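Local coordinates for uncharacterized protein YJL217W (Saccharomyces cerevisiae, PDB 3O12) that functions in galactose metabolism through the GAL83 protein and may control the level of the enolase ENO1, at residues V87-S92 and V200-W205. Numbering follows the deposited sequence.
With SO4 (sulfate ion), chain B.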
ATOM      1  N   VAL A  87       0.509  -7.292   6.196  1.00 11.90           N
ATOM      2  CA  VAL A  87       0.124  -6.248   7.147  1.00 11.28           C
ATOM      3  C   VAL A  87      -1.387  -6.198   7.308  1.00 13.16           C
ATOM      4  O   VAL A  87      -2.135  -6.542   6.382  1.00 12.45           O
ATOM      5  CB  VAL A  87       0.682  -4.858   6.709  1.00 12.10           C
ATOM      6  CG1 VAL A  87      -0.060  -4.319   5.472  1.00 14.27           C
ATOM      7  CG2 VAL A  87       0.676  -3.849   7.858  1.00 14.12           C
ATOM      8  N   ARG A  88      -1.830  -5.791   8.490  1.00 11.98           N
ATOM      9  CA  ARG A  88      -3.240  -5.546   8.766  1.00 11.36           C
ATOM     10  C   ARG A  88      -3.495  -4.046   8.674  1.00 12.91           C
ATOM     11  O   ARG A  88      -2.696  -3.235   9.163  1.00 14.06           O
ATOM     12  CB  ARG A  88      -3.594  -6.058  10.159  1.00 12.71           C
ATOM     13  CG  ARG A  88      -5.083  -6.024  10.485  1.00 12.06           C
ATOM     14  CD  ARG A  88      -5.324  -6.546  11.887  1.00 15.72           C
ATOM     15  NE  ARG A  88      -6.749  -6.631  12.190  1.00 16.26           N
ATOM     16  CZ  ARG A  88      -7.223  -7.091  13.344  1.00 21.36           C
ATOM     17  NH1 ARG A  88      -6.386  -7.502  14.288  1.00 24.11           N
ATOM     18  NH2 ARG A  88      -8.531  -7.146  13.550  1.00 24.79           N
ATOM     19  N   VAL A  89      -4.611  -3.681   8.057  1.00 13.56           N
ATOM     20  CA  VAL A  89      -4.934  -2.284   7.763  1.00 14.56           C
ATOM     21  C   VAL A  89      -6.308  -1.974   8.328  1.00 16.17           C
ATOM     22  O   VAL A  89      -7.296  -2.603   7.950  1.00 16.24           O
ATOM     23  CB  VAL A  89      -4.968  -2.016   6.240  1.00 13.45           C
ATOM     24  CG1 VAL A  89      -5.174  -0.531   5.958  1.00 16.65           C
ATOM     25  CG2 VAL A  89      -3.691  -2.499   5.584  1.00 13.63           C
ATOM     26  N   GLN A  90      -6.363  -1.020   9.251  1.00 17.06           N
ATOM     27  CA  GLN A  90      -7.621  -0.611   9.861  1.00 17.89           C
ATOM     28  C   GLN A  90      -7.818   0.887   9.672  1.00 19.85           C
ATOM     29  O   GLN A  90      -7.319   1.694  10.448  1.00 20.60           O
ATOM     30  CB  GLN A  90      -7.642  -0.991  11.344  1.00 20.83           C
ATOM     31  CG  GLN A  90      -7.616  -2.494  11.557  1.00 18.42           C
ATOM     32  CD  GLN A  90      -7.532  -2.885  13.013  1.00 22.73           C
ATOM     33  OE1 GLN A  90      -8.506  -3.383  13.595  1.00 33.09           O
ATOM     34  NE2 GLN A  90      -6.383  -2.643  13.623  1.00 20.92           N
ATOM     35  N   GLY A  91      -8.551   1.249   8.632  1.00 21.74           N
ATOM     36  CA  GLY A  91      -8.739   2.643   8.285  1.00 21.12           C
ATOM     37  C   GLY A  91     -10.162   3.104   8.498  1.00 27.80           C
ATOM     38  O   GLY A  91     -11.097   2.299   8.515  1.00 29.57           O
ATOM     39  N   SER A  92     -10.318   4.412   8.664  1.00 29.53           N
ATOM     40  CA  SER A  92     -11.627   5.026   8.835  1.00 34.80           C
ATOM     41  C   SER A  92     -12.005   5.844   7.601  1.00 32.70           C
ATOM     42  O   SER A  92     -12.004   7.074   7.642  1.00 42.70           O
ATOM     43  CB  SER A  92     -11.606   5.925  10.069  1.00 37.26           C
ATOM     44  OG  SER A  92     -11.181   5.210  11.217  1.00 40.53           O
ATOM     45  N   VAL A 200      -5.709   5.876  10.084  1.00 19.19           N
ATOM     46  CA  VAL A 200      -5.422   4.479   9.772  1.00 18.45           C
ATOM     47  C   VAL A 200      -4.439   3.881  10.778  1.00 16.31           C
ATOM     48  O   VAL A 200      -3.431   4.509  11.121  1.00 17.40           O
ATOM     49  CB  VAL A 200      -4.791   4.325   8.366  1.00 19.48           C
ATOM     50  CG1 VAL A 200      -4.802   2.858   7.942  1.00 18.34           C
ATOM     51  CG2 VAL A 200      -5.516   5.184   7.343  1.00 25.36           C
ATOM     52  N   THR A 201      -4.729   2.670  11.245  1.00 16.31           N
ATOM     53  CA  THR A 201      -3.775   1.907  12.041  1.00 16.66           C
ATOM     54  C   THR A 201      -3.256   0.697  11.271  1.00 15.93           C
ATOM     55  O   THR A 201      -4.032  -0.073  10.704  1.00 16.67           O
ATOM     56  CB  THR A 201      -4.400   1.444  13.368  1.00 17.62           C
ATOM     57  OG1 THR A 201      -4.703   2.597  14.164  1.00 19.79           O
ATOM     58  CG2 THR A 201      -3.443   0.552  14.134  1.00 17.76           C
ATOM     59  N   PHE A 202      -1.935   0.549  11.254  1.00 13.89           N
ATOM     60  CA  PHE A 202      -1.285  -0.603  10.657  1.00 13.18           C
ATOM     61  C   PHE A 202      -0.684  -1.468  11.749  1.00 14.80           C
ATOM     62  O   PHE A 202      -0.102  -0.952  12.700  1.00 15.23           O
ATOM     63  CB  PHE A 202      -0.171  -0.157   9.710  1.00 12.86           C
ATOM     64  CG  PHE A 202      -0.645   0.707   8.570  1.00 11.68           C
ATOM     65  CD1 PHE A 202      -1.050   0.140   7.364  1.00 12.60           C
ATOM     66  CD2 PHE A 202      -0.693   2.089   8.703  1.00 12.62           C
ATOM     67  CE1 PHE A 202      -1.494   0.945   6.313  1.00 12.06           C
ATOM     68  CE2 PHE A 202      -1.129   2.896   7.655  1.00 13.51           C
ATOM     69  CZ  PHE A 202      -1.535   2.326   6.463  1.00 14.10           C
ATOM     70  N   SER A 203      -0.819  -2.783  11.608  1.00 12.53           N
ATOM     71  CA  SER A 203      -0.324  -3.706  12.621  1.00 12.02           C
ATOM     72  C   SER A 203      -0.071  -5.075  12.017  1.00 13.63           C
ATOM     73  O   SER A 203      -0.271  -5.272  10.817  1.00 12.99           O
ATOM     74  CB  SER A 203      -1.320  -3.812  13.782  1.00 15.57           C
ATOM     75  OG  SER A 203      -2.548  -4.400  13.345  1.00 16.90           O
ATOM     76  N   GLU A 204       0.362  -6.028  12.830  1.00 13.77           N
ATOM     77  CA  GLU A 204       0.573  -7.402  12.358  1.00 11.16           C
ATOM     78  C   GLU A 204       1.473  -7.469  11.135  1.00 12.05           C
ATOM     79  O   GLU A 204       1.214  -8.198  10.181  1.00 12.67           O
ATOM     80  CB  GLU A 204      -0.765  -8.116  12.123  1.00 12.15           C
ATOM     81  CG  GLU A 204      -1.631  -8.091  13.386  1.00 14.81           C
ATOM     82  CD  GLU A 204      -2.848  -8.983  13.319  1.00 19.02           C
ATOM     83  OE1 GLU A 204      -2.939  -9.832  12.406  1.00 17.96           O
ATOM     84  OE2 GLU A 204      -3.697  -8.832  14.221  1.00 20.56           O
ATOM     85  N   TRP A 205       2.555  -6.708  11.190  1.00 12.61           N
ATOM     86  CA  TRP A 205       3.562  -6.693  10.146  1.00 11.00           C
ATOM     87  C   TRP A 205       4.430  -7.934  10.148  1.00 13.13           C
ATOM     88  O   TRP A 205       4.860  -8.414  11.207  1.00 14.76           O
ATOM     89  CB  TRP A 205       4.490  -5.494  10.372  1.00 12.56           C
ATOM     90  CG  TRP A 205       5.623  -5.409   9.390  1.00 13.39           C
ATOM     91  CD1 TRP A 205       6.943  -5.654   9.630  1.00 13.78           C
ATOM     92  CD2 TRP A 205       5.519  -5.065   8.006  1.00 13.54           C
ATOM     93  NE1 TRP A 205       7.675  -5.468   8.478  1.00 14.35           N
ATOM     94  CE2 TRP A 205       6.822  -5.106   7.470  1.00 13.70           C
ATOM     95  CE3 TRP A 205       4.448  -4.724   7.168  1.00 14.14           C
ATOM     96  CZ2 TRP A 205       7.089  -4.816   6.130  1.00 14.98           C
ATOM     97  CZ3 TRP A 205       4.720  -4.435   5.837  1.00 15.69           C
ATOM     98  CH2 TRP A 205       6.027  -4.488   5.339  1.00 14.87           C
TER
HETATM   99  S   SO4 B 201      -8.780  -8.115  17.081  0.82 55.82           S
HETATM  100  O1  SO4 B 201      -9.406  -8.841  15.980  0.82 49.26           O
HETATM  101  O2  SO4 B 201      -9.311  -8.621  18.345  0.82 64.69           O
HETATM  102  O3  SO4 B 201      -7.333  -8.316  17.046  0.82 53.22           O
HETATM  103  O4  SO4 B 201      -9.075  -6.688  16.968  0.82 51.42           O
HETATM  104  O   HOH W   1      -4.187  -2.686  12.018  1.00 17.49           O
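Arg88 and Glu204 meet across two neighbouring antiparallel strands in a β-sandwich, and they illustrate how one strand pair can serve two quite different surfaces. Two-way backbone hydrogen bonds link Arg88 with Ser203 and Gln90 with Thr201, while Val89 faces Phe202 and Gly91 faces Val200 as non-hydrogen-bonded pairs. The pair lies in the middle of its sheet, with strand 148-155 beyond 87-91 and strand 48-52 beyond 200-205.

On the face turned to the second sheet, Val89 and Phe202 lie side by side and point the same way. Val89 CG1 reaches Phe202 CE1 at 4.0 Å, approaching the ring obliquely, and its other close neighbour is Val200 CG1 at 3.9 Å. Pro188 of the opposing sheet packs against Phe202, placing the ring in the sandwich core. Toward the end of the pair, Val87 CB meets the edge of the Trp205 indole at CE3, 3.8 Å away.

The other face is polar. Arg88 runs straight out, with CG anti to the backbone N (chi1 -172°) and an extended chain beyond, which carries the guanidinium past Ser203 OG to Glu204. There NH1 forms a salt bridge to Glu204 OE2 at 3.0 Å, entering from above the carboxylate plane, with the two flat groups 67° apart. Asp147 also pairs with Arg88, and Lys167 with Glu204, so the bridge belongs to a wider charge network. A sulfate, probably from the crystallisation liquor, sits at the guanidinium edge and takes bonds from NH1 and NH2. Beside the arginine, one water ties the strands together: it accepts from Gln90 NE2 at 2.7 Å, donates to Thr201 O at 2.9 Å, and hydrogen-bonds Ser203 OG at 2.7 Å.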